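Local coordinates for protein muconate lactonizing enzyme (Corynebacterium glutamicum, PDB 3I4K) that belongs to the enolase superfamily, pairing an N-terminal capping domain with a TIM-like barrel domain that carries a bound magnesium ion, at residues Tyr50-Val55 and Glu306-Thr311; Gly75-Val80 and Glu97-Arg102; Ile272-Thr277 and Lys287-Ala292. All blocks are in the same frame, centred on the assembly; numbering follows the deposited sequence.

Contact 1: residues Tyr50-Val55 and Glu306-Thr311; sequences YGEGVV and EGPIGT
Glu-52, on the last strand of the antiparallel sheet in the N-terminal domain, points its carboxylate at the first turn of helix 308-320 in the barrel domain, so this is a carboxylate received at a helix N terminus, across the domain boundary of an enolase-superfamily protein. With the chain extended beyond CG (chi2 -175°), the carboxylate reaches the backbone amides. The two oxygens are used differently. Gly-307 N, at the N-cap position, donates to Glu-52 OE1 over 2.8 Å on the syn lone pair, whereas Gly-310 N meets Glu-52 OE2 at 2.9 Å from above the carboxylate plane, 85° out of it. OE2 is also bonded to the hydroxyl of Tyr-340, and this third bond further fixes the group's rotation. The helix end probably stabilises the buried negative charge. Ile-309 lies obliquely against the glutamate stem, CG2 to Glu-52 CG at 3.9 Å, while its CD1 reaches Tyr-50 CB. On the other flank Val-54 and Glu-306 pass at about a right angle, and the Glu-306 carboxylate turns off to Thr-277 and Ser-304. Val-54 CG1 stands 3.9 Å from Glu-306 CG.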
ATOM      1  N   TYR A  50       7.939   4.805  20.345  1.00 52.32           N
ATOM      2  CA  TYR A  50       8.298   3.434  20.697  1.00 53.10           C
ATOM      3  C   TYR A  50       7.857   2.362  19.706  1.00 52.19           C
ATOM      4  O   TYR A  50       6.778   2.445  19.111  1.00 50.48           O
ATOM      5  CB  TYR A  50       7.736   3.096  22.077  1.00 55.93           C
ATOM      6  CG  TYR A  50       8.330   3.928  23.184  1.00 60.35           C
ATOM      7  CD1 TYR A  50       9.628   3.695  23.637  1.00 61.73           C
ATOM      8  CD2 TYR A  50       7.608   4.973  23.760  1.00 61.91           C
ATOM      9  CE1 TYR A  50      10.194   4.480  24.632  1.00 63.24           C
ATOM     10  CE2 TYR A  50       8.165   5.767  24.756  1.00 63.76           C
ATOM     11  CZ  TYR A  50       9.458   5.515  25.189  1.00 64.31           C
ATOM     12  OH  TYR A  50      10.016   6.290  26.182  1.00 66.06           O
ATOM     13  N   GLY A  51       8.709   1.350  19.551  1.00 51.29           N
ATOM     14  CA  GLY A  51       8.432   0.239  18.655  1.00 50.18           C
ATOM     15  C   GLY A  51       8.988  -1.036  19.261  1.00 49.60           C
ATOM     16  O   GLY A  51       9.926  -0.979  20.057  1.00 49.22           O
ATOM     17  N   GLU A  52       8.424  -2.185  18.886  1.00 47.45           N
ATOM     18  CA  GLU A  52       8.870  -3.470  19.422  1.00 45.48           C
ATOM     19  C   GLU A  52       9.581  -4.423  18.461  1.00 45.67           C
ATOM     20  O   GLU A  52       9.113  -4.675  17.352  1.00 47.15           O
ATOM     21  CB  GLU A  52       7.685  -4.220  20.040  1.00 43.33           C
ATOM     22  CG  GLU A  52       7.228  -3.701  21.404  1.00 45.27           C
ATOM     23  CD  GLU A  52       6.139  -4.560  22.015  1.00 44.85           C
ATOM     24  OE1 GLU A  52       5.997  -5.726  21.599  1.00 48.94           O
ATOM     25  OE2 GLU A  52       5.431  -4.084  22.922  1.00 46.53           O
ATOM     26  N   GLY A  53      10.720  -4.950  18.906  1.00 44.48           N
ATOM     27  CA  GLY A  53      11.455  -5.938  18.134  1.00 42.66           C
ATOM     28  C   GLY A  53      11.065  -7.217  18.858  1.00 41.97           C
ATOM     29  O   GLY A  53      11.648  -7.550  19.892  1.00 41.42           O
ATOM     30  N   VAL A  54      10.083  -7.942  18.326  1.00 39.58           N
ATOM     31  CA  VAL A  54       9.588  -9.132  19.005  1.00 38.27           C
ATOM     32  C   VAL A  54       9.118 -10.286  18.110  1.00 38.95           C
ATOM     33  O   VAL A  54       8.462 -10.064  17.094  1.00 37.40           O
ATOM     34  CB  VAL A  54       8.415  -8.717  19.931  1.00 39.38           C
ATOM     35  CG1 VAL A  54       7.338  -8.007  19.108  1.00 38.12           C
ATOM     36  CG2 VAL A  54       7.833  -9.921  20.639  1.00 36.52           C
ATOM     37  N   VAL A  55       9.468 -11.509  18.509  1.00 37.99           N
ATOM     38  CA  VAL A  55       9.080 -12.735  17.809  1.00 37.80           C
ATOM     39  C   VAL A  55       8.373 -13.625  18.828  1.00 37.63           C
ATOM     40  O   VAL A  55       8.507 -13.422  20.029  1.00 37.10           O
ATOM     41  CB  VAL A  55      10.295 -13.507  17.248  1.00 36.82           C
ATOM     42  CG1 VAL A  55      10.942 -12.719  16.123  1.00 35.90           C
ATOM     43  CG2 VAL A  55      11.305 -13.789  18.366  1.00 36.74           C
ATOM     44  N   GLU A 306       3.033  -9.718  20.535  1.00 41.59           N
ATOM     45  CA  GLU A 306       3.599  -8.413  20.863  1.00 41.63           C
ATOM     46  C   GLU A 306       3.154  -7.978  22.247  1.00 41.06           C
ATOM     47  O   GLU A 306       2.116  -8.428  22.749  1.00 39.02           O
ATOM     48  CB  GLU A 306       3.130  -7.330  19.876  1.00 41.35           C
ATOM     49  CG  GLU A 306       3.575  -7.502  18.427  1.00 41.96           C
ATOM     50  CD  GLU A 306       2.704  -8.467  17.645  1.00 40.39           C
ATOM     51  OE1 GLU A 306       1.700  -8.960  18.200  1.00 40.94           O
ATOM     52  OE2 GLU A 306       3.026  -8.725  16.470  1.00 41.71           O
ATOM     53  N   GLY A 307       3.946  -7.102  22.853  1.00 41.59           N
ATOM     54  CA  GLY A 307       3.589  -6.566  24.149  1.00 43.85           C
ATOM     55  C   GLY A 307       2.560  -5.476  23.877  1.00 45.85           C
ATOM     56  O   GLY A 307       2.003  -5.423  22.777  1.00 45.14           O
ATOM     57  N   PRO A 308       2.283  -4.587  24.843  1.00 45.16           N
ATOM     58  CA  PRO A 308       1.299  -3.518  24.633  1.00 44.86           C
ATOM     59  C   PRO A 308       1.645  -2.561  23.496  1.00 43.17           C
ATOM     60  O   PRO A 308       0.770  -2.163  22.734  1.00 45.06           O
ATOM     61  CB  PRO A 308       1.251  -2.824  25.994  1.00 46.33           C
ATOM     62  CG  PRO A 308       2.643  -3.051  26.535  1.00 47.84           C
ATOM     63  CD  PRO A 308       2.865  -4.504  26.192  1.00 46.12           C
ATOM     64  N   ILE A 309       2.915  -2.194  23.379  1.00 41.19           N
ATOM     65  CA  ILE A 309       3.342  -1.284  22.325  1.00 41.83           C
ATOM     66  C   ILE A 309       3.148  -1.918  20.944  1.00 44.06           C
ATOM     67  O   ILE A 309       2.525  -1.330  20.061  1.00 41.84           O
ATOM     68  CB  ILE A 309       4.834  -0.888  22.504  1.00 41.03           C
ATOM     69  CG1 ILE A 309       4.968   0.145  23.631  1.00 43.70           C
ATOM     70  CG2 ILE A 309       5.393  -0.318  21.218  1.00 40.84           C
ATOM     71  CD1 ILE A 309       4.210   1.445  23.375  1.00 42.80           C
ATOM     72  N   GLY A 310       3.681  -3.125  20.770  1.00 43.43           N
ATOM     73  CA  GLY A 310       3.564  -3.800  19.491  1.00 43.70           C
ATOM     74  C   GLY A 310       2.129  -4.066  19.091  1.00 42.69           C
ATOM     75  O   GLY A 310       1.765  -3.925  17.919  1.00 44.18           O
ATOM     76  N   THR A 311       1.318  -4.458  20.067  1.00 40.68           N
ATOM     77  CA  THR A 311      -0.086  -4.753  19.835  1.00 40.72           C
ATOM     78  C   THR A 311      -0.845  -3.488  19.435  1.00 42.07           C
ATOM     79  O   THR A 311      -1.760  -3.536  18.615  1.00 39.94           O
ATOM     80  CB  THR A 311      -0.719  -5.351  21.098  1.00 41.74           C
ATOM     81  OG1 THR A 311      -0.071  -6.595  21.412  1.00 42.61           O
ATOM     82  CG2 THR A 311      -2.209  -5.578  20.900  1.00 40.50           C
TER

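Contact 2: residues Gly75-Val80 and Glu97-Arg102; sequences GYLAPV and ERVVAR
Val-99 and Val-100, where helix 89-99 gives way to loop, pack against Tyr-76, Leu-77 and Val-80 near the C-terminal end of helix 66-81. The meeting joins two consecutive helices of the N-terminal capping domain, and everything that crosses it is van der Waals contact.

The apolar contacts fall into two groups. The first is built on Val-100, whose CG2 methyl enters between two residues of the helix: it lies 3.4 Å from Tyr-76 CB, a tight approach, and 3.7 Å from Leu-77 CD2. Both side chains cross the valine at about a right angle. The tyrosine is met at its root, and its phenol end leads away from the contact, with CG2 sitting obliquely to the ring. Leu-77 also has its CD2 3.8 Å from Val-100 CB. With CD1 extended (chi2 -178°), the other methyl, CD2, is the branch turned to the valine.

The second group is Val-99 with Val-80, which reach toward each other tip to tip; Val-80 CG2 is 4.1 Å from Val-99 CG1 and as far from its CG2.

One contact has a polar side: Val-99 CG2 rests 3.7 Å from Tyr-76 O, methyl against carbonyl oxygen. The helix here has a wider pi-type turn at 75-77 and a kink beyond it.

Polar bonds lie around the contact. Lys-107 NZ of helix 104-121 forms a salt bridge with Glu-97 and donates hydrogen bonds to the carbonyl oxygens of Val-100 and Arg-102, holding the loop after the helix, while Leu-77 also packs on that helix. With mostly aliphatic carbons touching, the pairing probably rests on shape and on partial exclusion of water, since Tyr-76 and Val-99 lie at its exposed edge, without directional bonds of its own.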
ATOM      1  N   GLY A  75      23.788  -1.662  16.001  1.00 46.58           N
ATOM      2  CA  GLY A  75      24.931  -1.532  15.117  1.00 46.26           C
ATOM      3  C   GLY A  75      24.763  -1.211  13.644  1.00 46.06           C
ATOM      4  O   GLY A  75      25.728  -0.785  13.013  1.00 45.17           O
ATOM      5  N   TYR A  76      23.572  -1.394  13.080  1.00 46.64           N
ATOM      6  CA  TYR A  76      23.403  -1.124  11.652  1.00 45.83           C
ATOM      7  C   TYR A  76      22.222  -0.255  11.236  1.00 45.70           C
ATOM      8  O   TYR A  76      22.377   0.640  10.413  1.00 46.46           O
ATOM      9  CB  TYR A  76      23.337  -2.446  10.878  1.00 45.62           C
ATOM     10  CG  TYR A  76      24.507  -3.362  11.127  1.00 43.54           C
ATOM     11  CD1 TYR A  76      24.516  -4.235  12.214  1.00 44.73           C
ATOM     12  CD2 TYR A  76      25.620  -3.342  10.288  1.00 43.48           C
ATOM     13  CE1 TYR A  76      25.611  -5.065  12.457  1.00 42.19           C
ATOM     14  CE2 TYR A  76      26.713  -4.164  10.526  1.00 43.26           C
ATOM     15  CZ  TYR A  76      26.699  -5.022  11.612  1.00 42.08           C
ATOM     16  OH  TYR A  76      27.789  -5.826  11.854  1.00 47.72           O
ATOM     17  N   LEU A  77      21.046  -0.518  11.792  1.00 45.80           N
ATOM     18  CA  LEU A  77      19.852   0.241  11.432  1.00 45.82           C
ATOM     19  C   LEU A  77      19.777   1.648  12.029  1.00 46.72           C
ATOM     20  O   LEU A  77      19.650   2.636  11.305  1.00 46.90           O
ATOM     21  CB  LEU A  77      18.598  -0.542  11.839  1.00 44.80           C
ATOM     22  CG  LEU A  77      18.483  -1.984  11.332  1.00 44.58           C
ATOM     23  CD1 LEU A  77      17.165  -2.569  11.796  1.00 44.19           C
ATOM     24  CD2 LEU A  77      18.577  -2.019   9.814  1.00 44.70           C
ATOM     25  N   ALA A  78      19.841   1.724  13.352  1.00 47.41           N
ATOM     26  CA  ALA A  78      19.756   2.994  14.068  1.00 49.04           C
ATOM     27  C   ALA A  78      20.622   4.112  13.488  1.00 50.02           C
ATOM     28  O   ALA A  78      20.133   5.203  13.197  1.00 50.26           O
ATOM     29  CB  ALA A  78      20.105   2.773  15.523  1.00 48.22           C
ATOM     30  N   PRO A  79      21.919   3.848  13.301  1.00 50.45           N
ATOM     31  CA  PRO A  79      22.816   4.869  12.756  1.00 50.67           C
ATOM     32  C   PRO A  79      22.370   5.504  11.449  1.00 50.57           C
ATOM     33  O   PRO A  79      22.920   6.527  11.037  1.00 48.74           O
ATOM     34  CB  PRO A  79      24.146   4.126  12.623  1.00 51.52           C
ATOM     35  CG  PRO A  79      23.721   2.706  12.412  1.00 52.10           C
ATOM     36  CD  PRO A  79      22.619   2.559  13.429  1.00 51.71           C
ATOM     37  N   VAL A  80      21.383   4.906  10.791  1.00 49.42           N
ATOM     38  CA  VAL A  80      20.908   5.458   9.529  1.00 47.40           C
ATOM     39  C   VAL A  80      19.924   6.590   9.797  1.00 47.35           C
ATOM     40  O   VAL A  80      19.884   7.574   9.061  1.00 45.73           O
ATOM     41  CB  VAL A  80      20.211   4.374   8.644  1.00 47.93           C
ATOM     42  CG1 VAL A  80      19.733   5.002   7.335  1.00 43.46           C
ATOM     43  CG2 VAL A  80      21.184   3.223   8.344  1.00 45.16           C
ATOM     44  N   GLU A  97      17.567  -0.833   3.720  1.00 44.61           N
ATOM     45  CA  GLU A  97      17.878  -1.956   2.840  1.00 44.95           C
ATOM     46  C   GLU A  97      19.331  -1.941   2.375  1.00 45.88           C
ATOM     47  O   GLU A  97      19.921  -2.994   2.124  1.00 45.05           O
ATOM     48  CB  GLU A  97      16.962  -1.943   1.609  1.00 42.72           C
ATOM     49  CG  GLU A  97      15.496  -2.099   1.932  1.00 40.47           C
ATOM     50  CD  GLU A  97      15.233  -3.323   2.778  1.00 42.90           C
ATOM     51  OE1 GLU A  97      15.627  -4.439   2.359  1.00 39.92           O
ATOM     52  OE2 GLU A  97      14.638  -3.164   3.865  1.00 40.79           O
ATOM     53  N   ARG A  98      19.917  -0.754   2.267  1.00 46.15           N
ATOM     54  CA  ARG A  98      21.298  -0.660   1.808  1.00 48.41           C
ATOM     55  C   ARG A  98      22.314  -1.171   2.827  1.00 48.30           C
ATOM     56  O   ARG A  98      23.430  -1.543   2.461  1.00 49.66           O
ATOM     57  CB  ARG A  98      21.630   0.789   1.423  1.00 51.43           C
ATOM     58  CG  ARG A  98      20.788   1.339   0.272  1.00 54.18           C
ATOM     59  CD  ARG A  98      21.145   2.789  -0.040  1.00 57.46           C
ATOM     60  NE  ARG A  98      22.519   2.942  -0.524  1.00 60.69           N
ATOM     61  CZ  ARG A  98      22.935   2.600  -1.742  1.00 61.95           C
ATOM     62  NH1 ARG A  98      22.087   2.083  -2.626  1.00 61.43           N
ATOM     63  NH2 ARG A  98      24.207   2.768  -2.075  1.00 60.86           N
ATOM     64  N   VAL A  99      21.925  -1.213   4.099  1.00 48.21           N
ATOM     65  CA  VAL A  99      22.833  -1.663   5.155  1.00 46.85           C
ATOM     66  C   VAL A  99      22.515  -3.042   5.728  1.00 45.50           C
ATOM     67  O   VAL A  99      23.411  -3.733   6.229  1.00 42.61           O
ATOM     68  CB  VAL A  99      22.873  -0.649   6.325  1.00 45.81           C
ATOM     69  CG1 VAL A  99      23.175   0.737   5.793  1.00 46.14           C
ATOM     70  CG2 VAL A  99      21.557  -0.655   7.076  1.00 46.35           C
ATOM     71  N   VAL A 100      21.245  -3.436   5.663  1.00 44.00           N
ATOM     72  CA  VAL A 100      20.825  -4.736   6.174  1.00 42.65           C
ATOM     73  C   VAL A 100      19.710  -5.343   5.324  1.00 42.65           C
ATOM     74  O   VAL A 100      18.616  -4.789   5.232  1.00 39.36           O
ATOM     75  CB  VAL A 100      20.311  -4.636   7.632  1.00 44.37           C
ATOM     76  CG1 VAL A 100      19.897  -6.011   8.129  1.00 43.11           C
ATOM     77  CG2 VAL A 100      21.390  -4.058   8.536  1.00 46.08           C
ATOM     78  N   ALA A 101      19.996  -6.480   4.698  1.00 41.43           N
ATOM     79  CA  ALA A 101      19.000  -7.162   3.887  1.00 41.21           C
ATOM     80  C   ALA A 101      18.164  -8.009   4.841  1.00 42.02           C
ATOM     81  O   ALA A 101      18.645  -8.397   5.906  1.00 41.01           O
ATOM     82  CB  ALA A 101      19.676  -8.040   2.854  1.00 41.28           C
ATOM     83  N   ARG A 102      16.913  -8.271   4.465  1.00 41.34           N
ATOM     84  CA  ARG A 102      15.997  -9.069   5.275  1.00 41.49           C
ATOM     85  C   ARG A 102      15.860  -8.528   6.697  1.00 43.06           C
ATOM     86  O   ARG A 102      15.635  -7.331   6.885  1.00 42.62           O
ATOM     87  CB  ARG A 102      16.458 -10.532   5.290  1.00 43.21           C
ATOM     88  CG  ARG A 102      16.769 -11.049   3.889  1.00 43.85           C
ATOM     89  CD  ARG A 102      16.884 -12.558   3.783  1.00 41.87           C
ATOM     90  NE  ARG A 102      17.255 -12.913   2.416  1.00 43.68           N
ATOM     91  CZ  ARG A 102      17.061 -14.104   1.858  1.00 44.99           C
ATOM     92  NH1 ARG A 102      16.493 -15.086   2.546  1.00 46.58           N
ATOM     93  NH2 ARG A 102      17.434 -14.309   0.602  1.00 44.12           N
TER

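Contact 3: residues Ile272-Thr277 and Lys287-Ala292; sequences IALKTT and KIAAIA
Ile-272 and Leu-274 turn their side chains outward from strand 271-274 onto helix 282-294, the packing of a beta-alpha unit in the TIM-like barrel of the enolase fold. Strand 272-274 and helix 287-292 run nearly antiparallel, at 159°, their axes 9.8 Å apart, as expected where the helix covers the outside of the barrel wall.

Ile-288 stands at the centre of the first shell. Its CG2 lies 4.1 Å from Ile-272 CG2, the two side chains crossing obliquely, and it also meets Leu-274 CD2. One methyl thus bridges two residues that face the same side of the strand. The leucine branch continues over the helix, CD2 coming within 4.0 Å of Ala-289 CB. Leu-274 CD2 is also 4.0 Å from Ala-289 N, so the leucine lies close to the helix backbone. One turn further along, Ile-272 reaches out with its other arm: CG1 lies anti to the carbonyl carbon (chi1 -72°) and the chain then runs extended, carrying CD1 to Ala-292.

In the next shell, Leu-274 and Ala-292 both touch Cys-299 of the neighbouring strand 298-301, while Pro-257 of the adjacent helix packs on Ile-288. The strand itself is bonded through its backbone to Ala-250 on one side and to Ala-298 and His-300 on the other. Ala-273 points away from the helix, and Lys-275 sends its NZ to Asp-251, a magnesium ligand. Farther out, Lys-287 makes a salt bridge to Glu-293 of the second subunit. Closest of the strand-to-helix contacts is Ile-272 CD1 against Ala-292 CB, at 3.9 Å.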
ATOM      1  N   ILE A 272      -4.150 -14.701   4.932  1.00 28.96           N
ATOM      2  CA  ILE A 272      -2.760 -14.369   5.225  1.00 28.96           C
ATOM      3  C   ILE A 272      -2.668 -13.762   6.624  1.00 30.36           C
ATOM      4  O   ILE A 272      -3.388 -12.813   6.947  1.00 29.18           O
ATOM      5  CB  ILE A 272      -2.185 -13.350   4.225  1.00 31.91           C
ATOM      6  CG1 ILE A 272      -1.976 -14.024   2.861  1.00 31.20           C
ATOM      7  CG2 ILE A 272      -0.854 -12.793   4.748  1.00 28.97           C
ATOM      8  CD1 ILE A 272      -1.322 -13.130   1.846  1.00 33.53           C
ATOM      9  N   ALA A 273      -1.785 -14.319   7.451  1.00 30.87           N
ATOM     10  CA  ALA A 273      -1.592 -13.820   8.814  1.00 30.30           C
ATOM     11  C   ALA A 273      -0.692 -12.597   8.710  1.00 31.23           C
ATOM     12  O   ALA A 273       0.523 -12.722   8.602  1.00 33.19           O
ATOM     13  CB  ALA A 273      -0.935 -14.898   9.684  1.00 27.93           C
ATOM     14  N   LEU A 274      -1.301 -11.416   8.720  1.00 32.71           N
ATOM     15  CA  LEU A 274      -0.560 -10.168   8.606  1.00 31.91           C
ATOM     16  C   LEU A 274      -0.151  -9.640   9.976  1.00 31.92           C
ATOM     17  O   LEU A 274      -0.987  -9.418  10.845  1.00 34.65           O
ATOM     18  CB  LEU A 274      -1.416  -9.163   7.823  1.00 30.23           C
ATOM     19  CG  LEU A 274      -1.346  -7.634   7.807  1.00 33.94           C
ATOM     20  CD1 LEU A 274      -0.012  -7.086   8.273  1.00 33.45           C
ATOM     21  CD2 LEU A 274      -1.670  -7.194   6.383  1.00 26.76           C
ATOM     22  N   LYS A 275       1.153  -9.466  10.161  1.00 31.80           N
ATOM     23  CA  LYS A 275       1.709  -8.980  11.418  1.00 31.88           C
ATOM     24  C   LYS A 275       2.664  -7.837  11.096  1.00 32.53           C
ATOM     25  O   LYS A 275       3.615  -8.009  10.323  1.00 32.68           O
ATOM     26  CB  LYS A 275       2.486 -10.098  12.119  1.00 31.30           C
ATOM     27  CG  LYS A 275       1.737 -11.409  12.253  1.00 28.24           C
ATOM     28  CD  LYS A 275       2.598 -12.461  12.963  1.00 29.71           C
ATOM     29  CE  LYS A 275       1.860 -13.793  13.083  1.00 28.53           C
ATOM     30  NZ  LYS A 275       2.727 -14.885  13.586  1.00 27.95           N
ATOM     31  N   THR A 276       2.416  -6.675  11.690  1.00 32.59           N
ATOM     32  CA  THR A 276       3.254  -5.509  11.446  1.00 33.05           C
ATOM     33  C   THR A 276       4.712  -5.765  11.807  1.00 32.67           C
ATOM     34  O   THR A 276       5.620  -5.191  11.209  1.00 32.39           O
ATOM     35  CB  THR A 276       2.712  -4.285  12.218  1.00 35.65           C
ATOM     36  OG1 THR A 276       2.583  -4.609  13.615  1.00 36.22           O
ATOM     37  CG2 THR A 276       1.340  -3.896  11.673  1.00 33.92           C
ATOM     38  N   THR A 277       4.937  -6.650  12.769  1.00 34.20           N
ATOM     39  CA  THR A 277       6.295  -6.973  13.184  1.00 34.13           C
ATOM     40  C   THR A 277       7.024  -7.849  12.161  1.00 35.60           C
ATOM     41  O   THR A 277       8.137  -7.523  11.727  1.00 34.99           O
ATOM     42  CB  THR A 277       6.300  -7.677  14.566  1.00 34.90           C
ATOM     43  OG1 THR A 277       5.278  -8.682  14.609  1.00 37.38           O
ATOM     44  CG2 THR A 277       6.043  -6.655  15.679  1.00 32.57           C
ATOM     45  N   LYS A 287       1.631  -2.978   2.165  1.00 32.87           N
ATOM     46  CA  LYS A 287       1.899  -3.658   0.903  1.00 31.21           C
ATOM     47  C   LYS A 287       1.347  -5.078   0.927  1.00 30.68           C
ATOM     48  O   LYS A 287       0.751  -5.533  -0.053  1.00 27.78           O
ATOM     49  CB  LYS A 287       3.401  -3.670   0.618  1.00 32.03           C
ATOM     50  CG  LYS A 287       4.019  -2.269   0.581  1.00 32.64           C
ATOM     51  CD  LYS A 287       5.485  -2.335   0.210  1.00 31.31           C
ATOM     52  CE  LYS A 287       6.158  -0.976   0.321  1.00 34.14           C
ATOM     53  NZ  LYS A 287       7.611  -1.101   0.042  1.00 30.46           N
ATOM     54  N   ILE A 288       1.528  -5.775   2.047  1.00 31.31           N
ATOM     55  CA  ILE A 288       1.017  -7.140   2.158  1.00 29.06           C
ATOM     56  C   ILE A 288      -0.490  -7.100   1.926  1.00 29.96           C
ATOM     57  O   ILE A 288      -1.035  -7.892   1.161  1.00 30.98           O
ATOM     58  CB  ILE A 288       1.259  -7.754   3.572  1.00 28.18           C
ATOM     59  CG1 ILE A 288       2.755  -7.799   3.902  1.00 29.45           C
ATOM     60  CG2 ILE A 288       0.648  -9.155   3.632  1.00 27.08           C
ATOM     61  CD1 ILE A 288       3.585  -8.842   3.125  1.00 27.47           C
ATOM     62  N   ALA A 289      -1.161  -6.166   2.592  1.00 30.76           N
ATOM     63  CA  ALA A 289      -2.609  -6.042   2.472  1.00 30.34           C
ATOM     64  C   ALA A 289      -3.071  -5.756   1.041  1.00 30.03           C
ATOM     65  O   ALA A 289      -4.063  -6.328   0.571  1.00 29.03           O
ATOM     66  CB  ALA A 289      -3.116  -4.952   3.412  1.00 28.40           C
ATOM     67  N   ALA A 290      -2.355  -4.864   0.360  1.00 31.19           N
ATOM     68  CA  ALA A 290      -2.690  -4.490  -1.017  1.00 32.03           C
ATOM     69  C   ALA A 290      -2.658  -5.707  -1.936  1.00 31.14           C
ATOM     70  O   ALA A 290      -3.574  -5.922  -2.723  1.00 30.80           O
ATOM     71  CB  ALA A 290      -1.705  -3.448  -1.527  1.00 31.34           C
ATOM     72  N   ILE A 291      -1.589  -6.493  -1.824  1.00 29.89           N
ATOM     73  CA  ILE A 291      -1.427  -7.678  -2.653  1.00 28.94           C
ATOM     74  C   ILE A 291      -2.488  -8.721  -2.311  1.00 28.86           C
ATOM     75  O   ILE A 291      -3.172  -9.225  -3.195  1.00 28.14           O
ATOM     76  CB  ILE A 291      -0.005  -8.246  -2.489  1.00 27.54           C
ATOM     77  CG1 ILE A 291       0.997  -7.239  -3.066  1.00 26.55           C
ATOM     78  CG2 ILE A 291       0.118  -9.602  -3.175  1.00 22.94           C
ATOM     79  CD1 ILE A 291       2.423  -7.450  -2.588  1.00 28.41           C
ATOM     80  N   ALA A 292      -2.639  -9.036  -1.031  1.00 28.34           N
ATOM     81  CA  ALA A 292      -3.647 -10.009  -0.614  1.00 27.18           C
ATOM     82  C   ALA A 292      -5.038  -9.602  -1.135  1.00 28.38           C
ATOM     83  O   ALA A 292      -5.741 -10.394  -1.778  1.00 29.92           O
ATOM     84  CB  ALA A 292      -3.665 -10.111   0.916  1.00 25.64           C
TER

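From the N terminus, strand 48-53 of the antiparallel sheet supplies the first half of contact 1, which stays open for 250 residues. Contact 2 closes next, a short local loop between two successive helices of the N-terminal domain. The chain then enters the barrel, where contact 3 closes another short loop within one beta-alpha unit before contact 1 finally closes at 306-311. Contacts 2 and 3 therefore follow in series, both enclosed by contact 1, which ties the two domains together. Contacts 1 and 3 touch: Glu-306 OE2 lies 2.9 Å from Thr-277 OG1, probably hydrogen-bonded. Contact 2 stands apart, its centre about 19 Å from that of contact 1.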